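Side-chain contacts in putative restriction endonuclease domain-containing protein (Anabaena variabilis, PDB 3OT2), which is of unknown function but is probably a nuclease, with a domain of the PD-(D/E)XK restriction-endonuclease-like clan: residues A[22-27]-A[33-38]; A[66-71]-A[77-82]. One frame throughout, in Å; residues are numbered along the deposited sequence.

Contact 1. Residues A[22-27]-A[33-38]; sequences EPASEY and IQKPMP
A beta hairpin of strands 25-28 and 31-34 holds this contact, which runs on past the open end, where Pro23 and Ala24 meet Lys35, Pro36 and Met37. The register is antiparallel: Ser25 and Gln34 form a non-hydrogen-bonded pair with CA atoms 4.1 Å apart, whereas Glu26 and Ile33 are hydrogen-bonded both ways, Glu26 N to Ile33 O at 2.8 Å and Ile33 N to Glu26 O at 2.9 Å. One step beyond the strands, Lys35 N still donates to Ala24 O at 2.8 Å. The Gln34 side chain adds a further bond to the other segment. CG stands anti to the backbone N (chi1 -162°) and the chain runs out straight, carrying NE2 to Pro23 O at 3.0 Å; the acceptor lies only 6° out of the amide plane, and the donor sits on a lone pair of Pro23 O (C=O...N angle 136°). Within this two-stranded hairpin, Ser25 and Gln34 share one face, Glu26 and Ile33 the other. On the latter, water 1 donates both to Glu26 OE1, at 2.8 Å, and to Ile33 O, tying carboxylate to backbone, while Glu26 OE2 accepts from Val79 N. The aliphatic part of Lys35 passes beside the Glu26 carboxylate, Lys35 CG nearest Glu26 CD, and Lys35 NZ goes on to salt bridges with Glu68 and Asp81. The Pro23 ring, which follows a cis peptide bond, sets CB and CG against the carbonyl oxygens of Lys35 and Pro36. Met37, present as selenomethionine, folds back through chi2 and chi3 to lay SE 3.5 Å from Pro23 CD, the two side chains nearly perpendicular.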
loop_
_atom_site.group_PDB
_atom_site.type_symbol
_atom_site.label_atom_id
_atom_site.label_comp_id
_atom_site.label_asym_id
_atom_site.label_seq_id
_atom_site.Cartn_x
_atom_site.Cartn_y
_atom_site.Cartn_z
ATOM N N GLU A 22 8.977 13.786 21.005
ATOM C CA GLU A 22 7.898 14.509 20.320
ATOM C C GLU A 22 8.398 14.944 18.946
ATOM O O GLU A 22 9.274 15.815 18.877
ATOM C CB GLU A 22 7.355 15.704 21.112
ATOM C CG GLU A 22 5.829 15.779 21.130
ATOM C CD GLU A 22 5.117 16.024 19.808
ATOM O OE1 GLU A 22 5.407 17.054 19.153
ATOM O OE2 GLU A 22 4.236 15.208 19.448
ATOM N N PRO A 23 7.929 14.294 17.845
ATOM C CA PRO A 23 6.909 13.226 17.770
ATOM C C PRO A 23 7.414 11.903 18.355
ATOM O O PRO A 23 8.626 11.717 18.503
ATOM C CB PRO A 23 6.627 13.109 16.259
ATOM C CG PRO A 23 7.194 14.348 15.651
ATOM C CD PRO A 23 8.386 14.660 16.495
ATOM N N ALA A 24 6.480 10.992 18.705
ATOM C CA ALA A 24 6.819 9.703 19.306
ATOM C C ALA A 24 7.718 8.837 18.403
ATOM O O ALA A 24 7.732 8.993 17.179
ATOM C CB ALA A 24 5.553 8.951 19.656
ATOM N N SER A 25 8.504 7.966 19.038
ATOM C CA SER A 25 9.395 7.043 18.355
ATOM C C SER A 25 8.793 5.645 18.319
ATOM O O SER A 25 8.227 5.162 19.309
ATOM C CB SER A 25 10.764 7.011 19.020
ATOM O OG SER A 25 11.394 8.271 18.881
ATOM N N GLU A 26 8.931 5.002 17.169
ATOM C CA GLU A 26 8.481 3.641 16.963
ATOM C C GLU A 26 9.682 2.735 16.850
ATOM O O GLU A 26 10.760 3.178 16.433
ATOM C CB GLU A 26 7.599 3.527 15.712
ATOM C CG GLU A 26 6.324 4.343 15.792
ATOM C CD GLU A 26 5.354 4.133 14.643
ATOM O OE1 GLU A 26 5.752 4.362 13.483
ATOM O OE2 GLU A 26 4.179 3.796 14.899
ATOM N N TYR A 27 9.512 1.481 17.265
ATOM C CA TYR A 27 10.536 0.440 17.164
ATOM C C TYR A 27 9.991 -0.594 16.177
ATOM O O TYR A 27 9.055 -1.338 16.498
ATOM C CB TYR A 27 10.880 -0.147 18.541
ATOM C CG TYR A 27 11.929 -1.235 18.497
ATOM C CD1 TYR A 27 13.287 -0.928 18.563
ATOM C CD2 TYR A 27 11.566 -2.577 18.431
ATOM C CE1 TYR A 27 14.260 -1.931 18.543
ATOM C CE2 TYR A 27 12.527 -3.585 18.410
ATOM C CZ TYR A 27 13.872 -3.258 18.479
ATOM O OH TYR A 27 14.812 -4.256 18.432
ATOM N N ILE A 33 12.400 4.638 14.574
ATOM C CA ILE A 33 11.921 5.604 13.592
ATOM C C ILE A 33 10.966 6.559 14.286
ATOM O O ILE A 33 9.951 6.140 14.859
ATOM C CB ILE A 33 11.261 4.963 12.329
ATOM C CG1 ILE A 33 12.174 3.900 11.669
ATOM C CG2 ILE A 33 10.858 6.056 11.302
ATOM C CD1 ILE A 33 11.443 2.840 10.882
ATOM N N GLN A 34 11.292 7.846 14.222
ATOM C CA GLN A 34 10.461 8.890 14.806
ATOM C C GLN A 34 9.300 9.189 13.874
ATOM O O GLN A 34 9.491 9.232 12.658
ATOM C CB GLN A 34 11.301 10.128 15.059
ATOM C CG GLN A 34 10.666 11.088 16.048
ATOM C CD GLN A 34 11.572 12.225 16.451
ATOM O OE1 GLN A 34 12.655 12.440 15.891
ATOM N NE2 GLN A 34 11.136 12.972 17.446
ATOM N N LYS A 35 8.092 9.382 14.441
ATOM C CA LYS A 35 6.876 9.688 13.679
ATOM C C LYS A 35 6.984 11.080 13.018
ATOM O O LYS A 35 7.807 11.876 13.464
ATOM C CB LYS A 35 5.634 9.635 14.601
ATOM C CG LYS A 35 5.105 8.234 14.855
ATOM C CD LYS A 35 3.790 8.266 15.642
ATOM C CE LYS A 35 2.631 8.805 14.821
ATOM N NZ LYS A 35 1.325 8.545 15.469
ATOM N N PRO A 36 6.186 11.410 11.965
ATOM C CA PRO A 36 6.315 12.749 11.363
ATOM C C PRO A 36 5.791 13.851 12.283
ATOM O O PRO A 36 5.024 13.598 13.219
ATOM C CB PRO A 36 5.485 12.651 10.066
ATOM C CG PRO A 36 4.634 11.521 10.219
ATOM C CD PRO A 36 5.176 10.598 11.248
HETATM N N MSE A 37 6.234 15.079 12.025
HETATM C CA MSE A 37 5.812 16.250 12.782
HETATM C C MSE A 37 4.313 16.499 12.535
HETATM O O MSE A 37 3.838 16.232 11.421
HETATM C CB MSE A 37 6.659 17.468 12.366
HETATM C CG MSE A 37 8.120 17.363 12.800
HETATM SE SE MSE A 37 8.295 17.724 14.714
HETATM C CE MSE A 37 7.862 19.609 14.684
ATOM N N PRO A 38 3.532 16.938 13.557
ATOM C CA PRO A 38 2.116 17.249 13.310
ATOM C C PRO A 38 1.942 18.310 12.209
ATOM O O PRO A 38 2.763 19.206 12.073
ATOM C CB PRO A 38 1.629 17.783 14.666
ATOM C CG PRO A 38 2.596 17.214 15.660
ATOM C CD PRO A 38 3.910 17.277 14.943
HETATM O O HOH W 1 7.759 6.258 13.020
#

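Contact 2. Residues A[66-71]-A[77-82]; sequences FLELRC and STVPDI. With EDO (1,2-ethanediol), chain I.
Arg70 crosses to Ser77 and Val79, and its side chain can be traced atom by atom. CB lies 3.8 Å from O1 of the bound 1,2-ethanediol. With CG anti to the backbone N (chi1 176°), the chain runs toward Ser77, whose OG is 3.5 Å from Arg70 CG and 3.3 Å from Arg70 CD. A bend at chi3 (-52°) then turns the guanidinium so that NH1 donates to Ser77 OG at 3.0 Å, close to straight (160°) and in the guanidinium plane; Ser77 OG is also hydrogen-bonded to Thr72 OG1. NE pairs with Glu20 in a salt bridge and NH2 bonds to Ser25 O, so all three nitrogens are engaged and the plane is fixed. Over one face, toward the rim, sits Val79 CG2, 3.6 Å from Arg70 NH2. The other branch, Val79 CG1, packs on the Glu68 backbone and lies 3.6 Å from Glu68 OE1, an oxygen held by a salt bridge to Lys35 NZ. Backbone pairing is interrupted between Cys71 N to Thr78 O (2.7 Å) and Glu68 N to Asp81 O (3.1 Å). Glu68 takes a left-handed conformation there, and water 2 donates to both Leu69 O and Pro80 O, linking the two backbones where direct pairing lapses. Pro80-Asp81 is consistent with the Pro-Asp of the PD-(D/E)XK signature, although no catalytic role is established; Asp81 OD2 is bonded to His42 and to Ile112 N. The two segments link the small hairpin 71-73/76-78 to strands 63-67 and 82-86 of the main mixed sheet, with Leu67 and Ile82 packed on helix 40-57, and Cys71 turned onto strand 82-86.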
loop_
_atom_site.group_PDB
_atom_site.type_symbol
_atom_site.label_atom_id
_atom_site.label_comp_id
_atom_site.label_asym_id
_atom_site.label_seq_id
_atom_site.Cartn_x
_atom_site.Cartn_y
_atom_site.Cartn_z
ATOM N N PHE A 66 -8.423 5.827 20.805
ATOM C CA PHE A 66 -7.359 6.569 21.481
ATOM C C PHE A 66 -6.444 7.235 20.486
ATOM O O PHE A 66 -6.077 6.632 19.480
ATOM C CB PHE A 66 -6.509 5.631 22.362
ATOM C CG PHE A 66 -7.253 4.828 23.387
ATOM C CD1 PHE A 66 -7.497 5.347 24.650
ATOM C CD2 PHE A 66 -7.696 3.540 23.096
ATOM C CE1 PHE A 66 -8.182 4.599 25.594
ATOM C CE2 PHE A 66 -8.396 2.799 24.036
ATOM C CZ PHE A 66 -8.626 3.327 25.283
ATOM N N LEU A 67 -6.053 8.470 20.791
ATOM C CA LEU A 67 -5.104 9.249 20.015
ATOM C C LEU A 67 -3.706 8.910 20.424
ATOM O O LEU A 67 -3.403 8.969 21.621
ATOM C CB LEU A 67 -5.318 10.755 20.293
ATOM C CG LEU A 67 -6.338 11.488 19.456
ATOM C CD1 LEU A 67 -6.689 12.810 20.077
ATOM C CD2 LEU A 67 -5.785 11.803 18.128
ATOM N N GLU A 68 -2.818 8.631 19.445
ATOM C CA GLU A 68 -1.386 8.468 19.699
ATOM C C GLU A 68 -1.058 7.549 20.912
ATOM O O GLU A 68 -0.233 7.906 21.760
ATOM C CB GLU A 68 -0.752 9.851 19.934
ATOM C CG GLU A 68 -0.945 10.864 18.813
ATOM C CD GLU A 68 -0.177 10.577 17.542
ATOM O OE1 GLU A 68 0.880 9.919 17.634
ATOM O OE2 GLU A 68 -0.611 11.032 16.457
ATOM N N LEU A 69 -1.669 6.358 20.966
ATOM C CA LEU A 69 -1.428 5.402 22.037
ATOM C C LEU A 69 -0.359 4.392 21.596
ATOM O O LEU A 69 -0.429 3.874 20.477
ATOM C CB LEU A 69 -2.753 4.689 22.393
ATOM C CG LEU A 69 -2.701 3.546 23.399
ATOM C CD1 LEU A 69 -2.489 4.071 24.833
ATOM C CD2 LEU A 69 -3.961 2.705 23.317
ATOM N N ARG A 70 0.633 4.117 22.467
ATOM C CA ARG A 70 1.674 3.144 22.158
ATOM C C ARG A 70 1.138 1.719 22.294
ATOM O O ARG A 70 0.515 1.382 23.299
ATOM C CB ARG A 70 2.911 3.359 23.042
ATOM C CG ARG A 70 4.016 2.313 22.840
ATOM C CD ARG A 70 5.344 2.702 23.498
ATOM N NE ARG A 70 5.780 4.043 23.109
ATOM C CZ ARG A 70 6.418 4.326 21.980
ATOM N NH1 ARG A 70 6.741 3.357 21.128
ATOM N NH2 ARG A 70 6.737 5.576 21.690
ATOM N N CYS A 71 1.356 0.903 21.262
ATOM C CA CYS A 71 0.988 -0.506 21.220
ATOM C C CYS A 71 2.243 -1.315 20.977
ATOM O O CYS A 71 2.893 -1.139 19.943
ATOM C CB CYS A 71 -0.077 -0.759 20.158
ATOM S SG CYS A 71 -1.659 0.056 20.511
ATOM N N SER A 77 7.145 -1.856 18.687
ATOM C CA SER A 77 6.499 -0.880 19.568
ATOM C C SER A 77 6.092 0.316 18.717
ATOM O O SER A 77 6.947 1.093 18.290
ATOM C CB SER A 77 7.410 -0.479 20.720
ATOM O OG SER A 77 6.674 0.388 21.558
ATOM N N THR A 78 4.793 0.418 18.411
ATOM C CA THR A 78 4.285 1.433 17.495
ATOM C C THR A 78 3.277 2.371 18.149
ATOM O O THR A 78 2.756 2.095 19.228
ATOM C CB THR A 78 3.659 0.770 16.250
ATOM O OG1 THR A 78 2.628 -0.142 16.641
ATOM C CG2 THR A 78 4.704 0.058 15.378
ATOM N N VAL A 79 3.034 3.500 17.481
ATOM C CA VAL A 79 2.110 4.528 17.938
ATOM C C VAL A 79 1.171 4.865 16.771
ATOM O O VAL A 79 1.376 5.878 16.095
ATOM C CB VAL A 79 2.831 5.786 18.505
ATOM C CG1 VAL A 79 1.829 6.742 19.158
ATOM C CG2 VAL A 79 3.923 5.412 19.502
ATOM N N PRO A 80 0.116 4.049 16.529
ATOM C CA PRO A 80 -0.818 4.375 15.445
ATOM C C PRO A 80 -1.434 5.751 15.682
ATOM O O PRO A 80 -1.607 6.134 16.842
ATOM C CB PRO A 80 -1.880 3.266 15.548
ATOM C CG PRO A 80 -1.184 2.142 16.192
ATOM C CD PRO A 80 -0.285 2.800 17.208
ATOM N N ASP A 81 -1.764 6.489 14.605
ATOM C CA ASP A 81 -2.410 7.789 14.767
ATOM C C ASP A 81 -3.677 7.631 15.651
ATOM O O ASP A 81 -3.904 8.435 16.568
ATOM C CB ASP A 81 -2.756 8.400 13.394
ATOM C CG ASP A 81 -1.564 8.927 12.612
ATOM O OD1 ASP A 81 -0.504 9.212 13.243
ATOM O OD2 ASP A 81 -1.695 9.095 11.382
ATOM N N ILE A 82 -4.480 6.574 15.379
ATOM C CA ILE A 82 -5.690 6.226 16.157
ATOM C C ILE A 82 -5.711 4.725 16.340
ATOM O O ILE A 82 -5.553 3.990 15.376
ATOM C CB ILE A 82 -7.013 6.723 15.525
ATOM C CG1 ILE A 82 -6.973 8.239 15.232
ATOM C CG2 ILE A 82 -8.247 6.344 16.386
ATOM C CD1 ILE A 82 -7.922 8.661 14.171
HETATM C C1 EDO I . 2.626 7.931 24.077
HETATM O O1 EDO I . 2.944 6.766 24.833
HETATM C C2 EDO I . 3.071 7.696 22.648
HETATM O O2 EDO I . 2.801 8.888 21.909
HETATM O O HOH W 2 -2.476 4.738 18.897
HETATM O O HOH W 3 3.466 -2.585 17.352
#

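In the fold
Contact 1 closes before contact 2 opens along the chain, yet their centres lie about 11 Å apart and their side chains interlock. Lys35 NZ from 33-38 reaches Glu68 OE1 at 2.6 Å, and Val79 O at 2.7 Å as a probable hydrogen bond; NZ also forms a salt bridge with Asp81 OD1, so one ammonium group joins both segments of contact 2. Glu26 also packs here, OE2 lying 3.4 Å from Thr78 CB. The 1,4-butanediol pocket draws on both contacts: the side chains of Ser25 and Arg70 each lie about 4 Å from the bound 1,4-butanediol. Whether this pocket matters to the presumed nuclease activity is not known.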